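Local atomic coordinates of toxin PAU_02230 (Photorhabdus asymbiotica subsp. asymbiotica ATCC 43949, PDB entry 6HV6), a protein that acts as a bacterial toxin, the modelled part being a mixed helical and beta domain with a long helix and a six-stranded antiparallel sheet. Residues E81-M86 / K132-Y137; K175-A180 / A324-K329; N189-G194 / M223-S228. The protein carries 1 engineered substitution. All blocks are in the same frame, centred on the assembly; numbering follows the deposited sequence.

Helix 144-176 relates all three contacts. Met154, Ile158 and Ile161 in its first half and middle lie beneath contact 1, Ala163 and Thr166 touch Leu190 of contact 3, and its last residues enter contact 2. Contact 1 packs two helices in the outlying helical part, with its centre about 26 Å from that of the chain, whereas the centre of contact 3 is about 9 Å from the chain centre. Contacts 1 and 2 are farthest apart, about 37 Å between centres; contact 3 is about 26 Å from contact 1 and 25 Å from contact 2. None touches another. Along the chain contact 1 closes first, and contact 3 is nested within the loop closed by contact 2.

Contact 1 (E81-M86 / K132-Y137); sequences ENFDTM and KKIERY
Met86 and Tyr137 form the tight end of this helix-helix contact. The two side chains cross at about a right angle, and the methionine lays its CG over one face of the ring, 3.8 Å from the Tyr137 centroid, a CH-pi contact. Its sulfur follows over the ring, with SD 4.5 Å from the Tyr137 centroid, which makes the pair a Met-aromatic contact as well. With chi1 at 164°, CG swings away from the backbone N and out across the gap. Met86 SD lies 4.0 Å from Ile134 CG1, and the bend at chi3 (75°) folds the methyl carbon back toward the Phe83 ring. A flexible, polarisable thioether suits a place where it must follow both a flat ring and a branched aliphatic chain.

Ile134 points into the middle. Its CG2 presses on the backbone, 3.5 Å from Asn82 O, while its CD1 reaches the edge of the Phe83 ring, 4.3 Å from Phe83 CD1.

The other flank is looser and polar. There Asn82 ND2 meets just the aliphatic CG of Glu135, at 3.8 Å. Amide and carboxylate thus keep their polar ends on the partly exposed flank, where Glu135 OE1 forms a weak, long salt bridge with Lys132 NZ (3.4 Å).

The segment axes approach to 9.3 Å at 45°. Beneath them runs helix 144-176, whose Met154 touches both Met86 and Ile134 and whose Ile161 meets Phe83, while the Tyr137 hydroxyl is hydrogen-bonded to that of Tyr110 in helix 101-115.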
loop_
_atom_site.group_PDB
_atom_site.type_symbol
_atom_site.label_atom_id
_atom_site.label_comp_id
_atom_site.label_asym_id
_atom_site.label_seq_id
_atom_site.Cartn_x
_atom_site.Cartn_y
_atom_site.Cartn_z
ATOM N N GLU A 81 21.377 4.829 11.191
ATOM C CA GLU A 81 21.672 6.258 11.134
ATOM C C GLU A 81 22.237 6.657 9.776
ATOM O O GLU A 81 21.818 7.667 9.189
ATOM C CB GLU A 81 22.648 6.629 12.251
ATOM C CG GLU A 81 22.956 8.107 12.324
ATOM C CD GLU A 81 23.928 8.450 13.434
ATOM O OE1 GLU A 81 24.090 7.625 14.360
ATOM O OE2 GLU A 81 24.530 9.544 13.378
ATOM N N ASN A 82 23.182 5.877 9.251
ATOM C CA ASN A 82 23.699 6.176 7.918
ATOM C C ASN A 82 22.620 5.993 6.855
ATOM O O ASN A 82 22.536 6.781 5.909
ATOM C CB ASN A 82 24.916 5.307 7.604
ATOM C CG ASN A 82 26.122 5.689 8.428
ATOM O OD1 ASN A 82 26.117 6.724 9.091
ATOM N ND2 ASN A 82 27.164 4.864 8.389
ATOM N N PHE A 83 21.787 4.962 6.992
ATOM C CA PHE A 83 20.680 4.781 6.059
ATOM C C PHE A 83 19.777 6.009 6.045
ATOM O O PHE A 83 19.426 6.521 4.979
ATOM C CB PHE A 83 19.889 3.525 6.425
ATOM C CG PHE A 83 18.727 3.246 5.504
ATOM C CD1 PHE A 83 18.909 2.522 4.341
ATOM C CD2 PHE A 83 17.451 3.697 5.816
ATOM C CE1 PHE A 83 17.846 2.264 3.494
ATOM C CE2 PHE A 83 16.382 3.438 4.971
ATOM C CZ PHE A 83 16.580 2.721 3.811
ATOM N N ASP A 84 19.401 6.504 7.229
ATOM C CA ASP A 84 18.541 7.682 7.310
ATOM C C ASP A 84 19.205 8.904 6.673
ATOM O O ASP A 84 18.552 9.669 5.956
ATOM C CB ASP A 84 18.173 7.966 8.770
ATOM C CG ASP A 84 17.376 6.826 9.418
ATOM O OD1 ASP A 84 16.733 6.033 8.693
ATOM O OD2 ASP A 84 17.387 6.727 10.664
ATOM N N THR A 85 20.505 9.097 6.916
ATOM C CA THR A 85 21.231 10.191 6.274
ATOM C C THR A 85 21.179 10.075 4.752
ATOM O O THR A 85 20.944 11.064 4.046
ATOM C CB THR A 85 22.682 10.206 6.763
ATOM O OG1 THR A 85 22.706 10.472 8.168
ATOM C CG2 THR A 85 23.474 11.282 6.057
ATOM N N MET A 86 21.388 8.868 4.225
ATOM C CA MET A 86 21.330 8.684 2.777
ATOM C C MET A 86 19.942 9.011 2.232
ATOM O O MET A 86 19.811 9.676 1.196
ATOM C CB MET A 86 21.716 7.254 2.416
ATOM C CG MET A 86 21.327 6.865 0.993
ATOM S SD MET A 86 21.716 5.142 0.645
ATOM C CE MET A 86 20.405 4.330 1.555
ATOM N N LYS A 132 29.060 -0.112 3.549
ATOM C CA LYS A 132 30.160 0.631 2.945
ATOM C C LYS A 132 29.659 1.505 1.801
ATOM O O LYS A 132 30.030 2.679 1.698
ATOM C CB LYS A 132 31.235 -0.330 2.448
ATOM C CG LYS A 132 32.527 0.370 2.070
ATOM C CD LYS A 132 32.972 1.275 3.198
ATOM C CE LYS A 132 34.436 1.644 3.087
ATOM N NZ LYS A 132 34.875 2.350 4.321
ATOM N N LYS A 133 28.823 0.943 0.922
ATOM C CA LYS A 133 28.197 1.736 -0.137
ATOM C C LYS A 133 27.442 2.937 0.428
ATOM O O LYS A 133 27.499 4.038 -0.127
ATOM C CB LYS A 133 27.246 0.861 -0.961
ATOM C CG LYS A 133 27.928 -0.216 -1.826
ATOM C CD LYS A 133 26.907 -0.781 -2.832
ATOM C CE LYS A 133 27.553 -1.722 -3.858
ATOM N NZ LYS A 133 27.822 -3.078 -3.276
ATOM N N ILE A 134 26.711 2.739 1.520
ATOM C CA ILE A 134 25.997 3.853 2.136
ATOM C C ILE A 134 26.986 4.883 2.673
ATOM O O ILE A 134 26.812 6.086 2.471
ATOM C CB ILE A 134 25.058 3.333 3.244
ATOM C CG1 ILE A 134 23.941 2.454 2.662
ATOM C CG2 ILE A 134 24.447 4.489 3.999
ATOM C CD1 ILE A 134 23.131 1.768 3.756
ATOM N N GLU A 135 28.050 4.430 3.354
ATOM C CA GLU A 135 29.070 5.362 3.833
ATOM C C GLU A 135 29.651 6.189 2.693
ATOM O O GLU A 135 29.871 7.394 2.845
ATOM C CB GLU A 135 30.206 4.614 4.533
ATOM C CG GLU A 135 29.901 4.118 5.902
ATOM C CD GLU A 135 31.114 3.445 6.533
ATOM O OE1 GLU A 135 32.229 3.591 5.982
ATOM O OE2 GLU A 135 30.942 2.767 7.568
ATOM N N ARG A 136 29.947 5.553 1.559
ATOM C CA ARG A 136 30.487 6.295 0.423
ATOM C C ARG A 136 29.445 7.258 -0.143
ATOM O O ARG A 136 29.769 8.396 -0.502
ATOM C CB ARG A 136 30.967 5.325 -0.661
ATOM C CG ARG A 136 32.032 4.341 -0.165
ATOM C CD ARG A 136 33.308 5.081 0.255
ATOM N NE ARG A 136 33.969 5.606 -0.933
ATOM C CZ ARG A 136 34.296 6.881 -1.116
ATOM N NH1 ARG A 136 34.055 7.770 -0.168
ATOM N NH2 ARG A 136 34.880 7.259 -2.247
ATOM N N TYR A 137 28.188 6.835 -0.189
ATOM C CA TYR A 137 27.139 7.714 -0.698
ATOM C C TYR A 137 27.065 8.990 0.126
ATOM O O TYR A 137 26.997 10.099 -0.419
ATOM C CB TYR A 137 25.799 6.987 -0.669
ATOM C CG TYR A 137 24.622 7.782 -1.203
ATOM C CD1 TYR A 137 24.025 8.800 -0.451
ATOM C CD2 TYR A 137 24.079 7.482 -2.445
ATOM C CE1 TYR A 137 22.924 9.506 -0.947
ATOM C CE2 TYR A 137 22.999 8.180 -2.943
ATOM C CZ TYR A 137 22.425 9.186 -2.202
ATOM O OH TYR A 137 21.337 9.863 -2.736
#

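Contact 2 (K175-A180 / A324-K329); sequences KSANKA and AAFFQK
An inverse gamma turn centred on Ala177, at the point where the chain comes off the long helix 144-176, packs against Phe326 of helix 320-334. A type I beta turn from Ala177 to Ala180 follows and is closed by Ala180 N to Ala177 O at 3.0 Å. Together the two turns redirect the chain toward strand 182-185, an outermost strand of the six-stranded antiparallel sheet.

The tight turn brings the Ala177 methyl over one face of the Phe326 ring. Its CB is 3.9 Å from the ring centroid and 25° off the ring normal, a CH-pi contact offset toward the rim. Alanine suits this place because a single methyl lets the backbone come close: the CA atoms of Ala177 and Phe326 are 6.5 Å apart. The large flat phenylalanine spans the gap between turn and helix, and Trp173 meets it edge-to-face. Ser176 OG lies at the ring's edge, 3.3 Å from Phe326 CE1, but its polar partners are Trp173 O and Lys330 NZ, so a small hydroxyl can sit beside a ring with its hydrogen bonding satisfied.

The outer side is more open to solvent. Lys329 suits it: the chain stretches from its helix and bends at chi3 (72°), bringing its ammonium group to the turn. A carbonyl at the C-terminal end of helix 144-176 probably carries extra negative character, favouring an ammonium group. Ser176 O, which also takes a weak bond from Asn178 N, accepts Lys329 NZ in the carbonyl plane at 2.8 Å, with a C=O...N angle of 149°.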
loop_
_atom_site.group_PDB
_atom_site.type_symbol
_atom_site.label_atom_id
_atom_site.label_comp_id
_atom_site.label_asym_id
_atom_site.label_seq_id
_atom_site.Cartn_x
_atom_site.Cartn_y
_atom_site.Cartn_z
ATOM N N LYS A 175 -1.204 -6.960 15.340
ATOM C CA LYS A 175 -1.175 -7.050 16.799
ATOM C C LYS A 175 -2.077 -6.012 17.443
ATOM O O LYS A 175 -2.681 -6.277 18.489
ATOM C CB LYS A 175 0.261 -6.908 17.310
ATOM C CG LYS A 175 1.090 -8.165 17.089
ATOM C CD LYS A 175 2.586 -7.936 17.270
ATOM C CE LYS A 175 3.370 -9.161 16.806
ATOM N NZ LYS A 175 4.842 -8.965 16.851
ATOM N N SER A 176 -2.214 -4.840 16.823
ATOM C CA SER A 176 -3.056 -3.801 17.399
ATOM C C SER A 176 -4.544 -4.123 17.300
ATOM O O SER A 176 -5.352 -3.429 17.925
ATOM C CB SER A 176 -2.773 -2.465 16.717
ATOM O OG SER A 176 -3.379 -2.418 15.440
ATOM N N ALA A 177 -4.928 -5.137 16.521
ATOM C CA ALA A 177 -6.333 -5.516 16.361
ATOM C C ALA A 177 -6.712 -6.607 17.369
ATOM O O ALA A 177 -7.184 -7.679 17.022
ATOM C CB ALA A 177 -6.585 -5.972 14.929
ATOM N N ASN A 178 -6.492 -6.314 18.648
ATOM C CA ASN A 178 -6.536 -7.371 19.661
ATOM C C ASN A 178 -7.924 -7.976 19.858
ATOM O O ASN A 178 -8.021 -9.082 20.401
ATOM C CB ASN A 178 -6.008 -6.856 21.003
ATOM C CG ASN A 178 -6.822 -5.701 21.547
ATOM O OD1 ASN A 178 -7.082 -4.726 20.839
ATOM N ND2 ASN A 178 -7.232 -5.803 22.810
ATOM N N LYS A 179 -8.993 -7.303 19.441
ATOM C CA LYS A 179 -10.322 -7.890 19.562
ATOM C C LYS A 179 -10.794 -8.588 18.289
ATOM O O LYS A 179 -11.883 -9.176 18.289
ATOM C CB LYS A 179 -11.334 -6.823 19.983
ATOM C CG LYS A 179 -11.037 -6.228 21.353
ATOM C CD LYS A 179 -10.728 -7.328 22.360
ATOM C CE LYS A 179 -10.259 -6.754 23.687
ATOM N NZ LYS A 179 -11.326 -5.935 24.307
ATOM N N ALA A 180 -10.005 -8.555 17.218
ATOM C CA ALA A 180 -10.367 -9.260 15.996
ATOM C C ALA A 180 -10.225 -10.767 16.181
ATOM O O ALA A 180 -9.342 -11.245 16.895
ATOM C CB ALA A 180 -9.487 -8.795 14.839
ATOM N N ALA A 324 -15.477 -0.982 15.249
ATOM C CA ALA A 324 -15.505 0.477 15.227
ATOM C C ALA A 324 -14.459 1.078 16.158
ATOM O O ALA A 324 -13.865 2.116 15.841
ATOM C CB ALA A 324 -16.894 0.979 15.608
ATOM N N ALA A 325 -14.239 0.467 17.322
ATOM C CA ALA A 325 -13.183 0.967 18.199
ATOM C C ALA A 325 -11.824 0.853 17.516
ATOM O O ALA A 325 -11.008 1.781 17.569
ATOM C CB ALA A 325 -13.190 0.210 19.526
ATOM N N PHE A 326 -11.585 -0.267 16.838
ATOM C CA PHE A 326 -10.327 -0.452 16.124
ATOM C C PHE A 326 -10.191 0.567 14.997
ATOM O O PHE A 326 -9.148 1.205 14.843
ATOM C CB PHE A 326 -10.254 -1.878 15.584
ATOM C CG PHE A 326 -9.019 -2.157 14.803
ATOM C CD1 PHE A 326 -7.779 -2.157 15.423
ATOM C CD2 PHE A 326 -9.092 -2.417 13.447
ATOM C CE1 PHE A 326 -6.634 -2.412 14.703
ATOM C CE2 PHE A 326 -7.937 -2.675 12.713
ATOM C CZ PHE A 326 -6.713 -2.677 13.347
ATOM N N PHE A 327 -11.250 0.736 14.205
ATOM C CA PHE A 327 -11.228 1.713 13.119
ATOM C C PHE A 327 -10.934 3.116 13.645
ATOM O O PHE A 327 -10.135 3.857 13.058
ATOM C CB PHE A 327 -12.565 1.673 12.364
ATOM C CG PHE A 327 -12.747 2.790 11.368
ATOM C CD1 PHE A 327 -12.312 2.647 10.054
ATOM C CD2 PHE A 327 -13.369 3.975 11.742
ATOM C CE1 PHE A 327 -12.473 3.677 9.137
ATOM C CE2 PHE A 327 -13.537 5.009 10.830
ATOM C CZ PHE A 327 -13.090 4.857 9.521
ATOM N N GLN A 328 -11.561 3.502 14.756
ATOM C CA GLN A 328 -11.302 4.838 15.289
ATOM C C GLN A 328 -9.854 4.981 15.746
ATOM O O GLN A 328 -9.225 6.021 15.520
ATOM C CB GLN A 328 -12.255 5.161 16.440
ATOM C CG GLN A 328 -11.969 6.532 17.055
ATOM C CD GLN A 328 -12.954 6.925 18.137
ATOM O OE1 GLN A 328 -13.392 6.088 18.927
ATOM N NE2 GLN A 328 -13.309 8.206 18.179
ATOM N N LYS A 329 -9.308 3.952 16.396
ATOM C CA LYS A 329 -7.904 3.996 16.793
ATOM C C LYS A 329 -6.996 4.154 15.575
ATOM O O LYS A 329 -6.006 4.896 15.616
ATOM C CB LYS A 329 -7.558 2.729 17.577
ATOM C CG LYS A 329 -6.124 2.643 18.049
ATOM C CD LYS A 329 -5.937 1.464 18.995
ATOM C CE LYS A 329 -5.998 0.119 18.270
ATOM N NZ LYS A 329 -5.943 -1.025 19.243
#

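Contact 3 (N189-G194 / M223-S228); sequences NLYLKG and MGIYSS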
loop_
_atom_site.group_PDB
_atom_site.type_symbol
_atom_site.label_atom_id
_atom_site.label_comp_id
_atom_site.label_asym_id
_atom_site.label_seq_id
_atom_site.Cartn_x
_atom_site.Cartn_y
_atom_site.Cartn_z
ATOM N N ASN A 189 1.612 -1.483 -0.227
ATOM C CA ASN A 189 2.969 -1.017 -0.524
ATOM C C ASN A 189 3.922 -2.166 -0.796
ATOM O O ASN A 189 4.924 -1.984 -1.502
ATOM C CB ASN A 189 3.481 -0.138 0.614
ATOM C CG ASN A 189 2.846 1.223 0.588
ATOM O OD1 ASN A 189 2.269 1.615 -0.432
ATOM N ND2 ASN A 189 2.943 1.959 1.689
ATOM N N LEU A 190 3.628 -3.347 -0.268
ATOM C CA LEU A 190 4.443 -4.504 -0.602
ATOM C C LEU A 190 4.213 -4.935 -2.044
ATOM O O LEU A 190 5.163 -5.104 -2.809
ATOM C CB LEU A 190 4.130 -5.654 0.351
ATOM C CG LEU A 190 4.763 -5.557 1.741
ATOM C CD1 LEU A 190 4.437 -6.804 2.541
ATOM C CD2 LEU A 190 6.260 -5.388 1.595
ATOM N N TYR A 191 2.958 -5.128 -2.438
ATOM C CA TYR A 191 2.726 -5.747 -3.735
ATOM C C TYR A 191 2.567 -4.745 -4.870
ATOM O O TYR A 191 2.582 -5.162 -6.033
ATOM C CB TYR A 191 1.511 -6.690 -3.689
ATOM C CG TYR A 191 0.178 -6.076 -3.346
ATOM C CD1 TYR A 191 -0.401 -6.284 -2.100
ATOM C CD2 TYR A 191 -0.526 -5.314 -4.274
ATOM C CE1 TYR A 191 -1.622 -5.750 -1.785
ATOM C CE2 TYR A 191 -1.746 -4.768 -3.959
ATOM C CZ TYR A 191 -2.284 -4.992 -2.711
ATOM O OH TYR A 191 -3.493 -4.452 -2.379
ATOM N N LEU A 192 2.436 -3.448 -4.580
ATOM C CA LEU A 192 2.370 -2.458 -5.647
ATOM C C LEU A 192 3.737 -1.982 -6.113
ATOM O O LEU A 192 3.802 -1.206 -7.067
ATOM C CB LEU A 192 1.535 -1.247 -5.225
ATOM C CG LEU A 192 0.020 -1.460 -5.305
ATOM C CD1 LEU A 192 -0.722 -0.167 -4.994
ATOM C CD2 LEU A 192 -0.399 -2.033 -6.655
ATOM N N LYS A 193 4.819 -2.410 -5.467
ATOM C CA LYS A 193 6.174 -2.126 -5.939
ATOM C C LYS A 193 6.385 -0.634 -6.183
ATOM O O LYS A 193 6.896 -0.219 -7.226
ATOM C CB LYS A 193 6.483 -2.912 -7.212
ATOM C CG LYS A 193 6.371 -4.414 -7.089
ATOM C CD LYS A 193 6.676 -5.070 -8.431
ATOM C CE LYS A 193 6.479 -6.559 -8.342
ATOM N NZ LYS A 193 5.240 -6.824 -7.565
ATOM N N GLY A 194 5.965 0.184 -5.223
ATOM C CA GLY A 194 6.157 1.616 -5.334
ATOM C C GLY A 194 5.253 2.330 -6.317
ATOM O O GLY A 194 5.340 3.558 -6.429
ATOM N N MET A 223 -1.942 -9.989 -2.938
ATOM C CA MET A 223 -0.585 -10.195 -2.450
ATOM C C MET A 223 0.286 -10.878 -3.505
ATOM O O MET A 223 1.484 -10.596 -3.603
ATOM C CB MET A 223 -0.643 -11.008 -1.153
ATOM C CG MET A 223 0.587 -10.923 -0.310
ATOM S SD MET A 223 1.016 -9.248 0.238
ATOM C CE MET A 223 2.702 -9.602 0.725
ATOM N N GLY A 224 -0.300 -11.745 -4.335
ATOM C CA GLY A 224 0.483 -12.395 -5.378
ATOM C C GLY A 224 1.065 -11.440 -6.404
ATOM O O GLY A 224 2.046 -11.781 -7.079
ATOM N N ILE A 225 0.500 -10.236 -6.531
ATOM C CA ILE A 225 1.107 -9.229 -7.406
ATOM C C ILE A 225 2.546 -8.936 -6.990
ATOM O O ILE A 225 3.373 -8.536 -7.827
ATOM C CB ILE A 225 0.243 -7.952 -7.420
ATOM C CG1 ILE A 225 -1.160 -8.278 -7.946
ATOM C CG2 ILE A 225 0.868 -6.868 -8.275
ATOM C CD1 ILE A 225 -2.116 -7.085 -7.947
ATOM N N TYR A 226 2.879 -9.151 -5.706
ATOM C CA TYR A 226 4.265 -9.038 -5.257
ATOM C C TYR A 226 5.205 -9.870 -6.119
ATOM O O TYR A 226 6.355 -9.482 -6.343
ATOM C CB TYR A 226 4.386 -9.456 -3.783
ATOM C CG TYR A 226 5.798 -9.339 -3.239
ATOM C CD1 TYR A 226 6.373 -8.093 -3.000
ATOM C CD2 TYR A 226 6.553 -10.470 -2.971
ATOM C CE1 TYR A 226 7.671 -7.977 -2.521
ATOM C CE2 TYR A 226 7.858 -10.362 -2.484
ATOM C CZ TYR A 226 8.404 -9.114 -2.258
ATOM O OH TYR A 226 9.693 -9.007 -1.778
ATOM N N SER A 227 4.727 -10.997 -6.635
ATOM C CA SER A 227 5.526 -11.875 -7.480
ATOM C C SER A 227 5.631 -11.419 -8.931
ATOM O O SER A 227 6.331 -12.083 -9.709
ATOM C CB SER A 227 4.939 -13.284 -7.451
ATOM O OG SER A 227 5.277 -13.937 -6.243
ATOM N N SER A 228 4.956 -10.345 -9.338
ATOM C CA SER A 228 4.982 -9.979 -10.752
ATOM C C SER A 228 6.381 -9.560 -11.176
ATOM O O SER A 228 7.095 -8.874 -10.441
ATOM C CB SER A 228 4.003 -8.847 -11.055
ATOM O OG SER A 228 3.924 -8.625 -12.459
#
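Two chain segments pack here where the short helix 188-191 and helix 215-224 run out into loops near the middle of the domain, and Tyr191 and Tyr226 meet backbone to backbone. Their CA atoms are only 3.9 Å apart, so main-chain atoms carry much of the contact.

Tyr191 fills the inner side. The close backbones set its CB 3.5 Å from Tyr226 N; chi1 of 61°, with the ring between the backbone N and carbonyl carbon, carries the ring obliquely past Ile225 and Met223. The sulfur lies at its edge, Met223 SD being 4.0 Å from Tyr191 CD1, a Met-aromatic contact. Farther along, Met223 CE reaches Leu190 CD1 at 3.8 Å, the unbranched thioether being slim enough to pass the ring. Beta-branched Ile225 can offer its CG2 to the backbone, 3.3 Å from Tyr191 O. The Tyr226 ring turns its edge, in plane, to Leu190 O, with CD1 at 3.2 Å.

On the more open side, Lys193, which leaves helical geometry with a positive phi, is long enough to span the gap to the carbonyls of the other segment. NZ bonds Ile225 O and, weakly, Tyr226 O at 3.1 Å. The lysine is poorly ordered, and its very short approach to Ile225 O makes the exact geometry doubtful.

Around this core, strand 71-74 supplies Tyr71, edge-to-face with Tyr226 and touching Met223, and Phe73, which meets Tyr226 and Leu190. Helix 144-176 backs Leu190 through Ala163 and Thr166, and helix 235-244 meets Ile225 through Leu236.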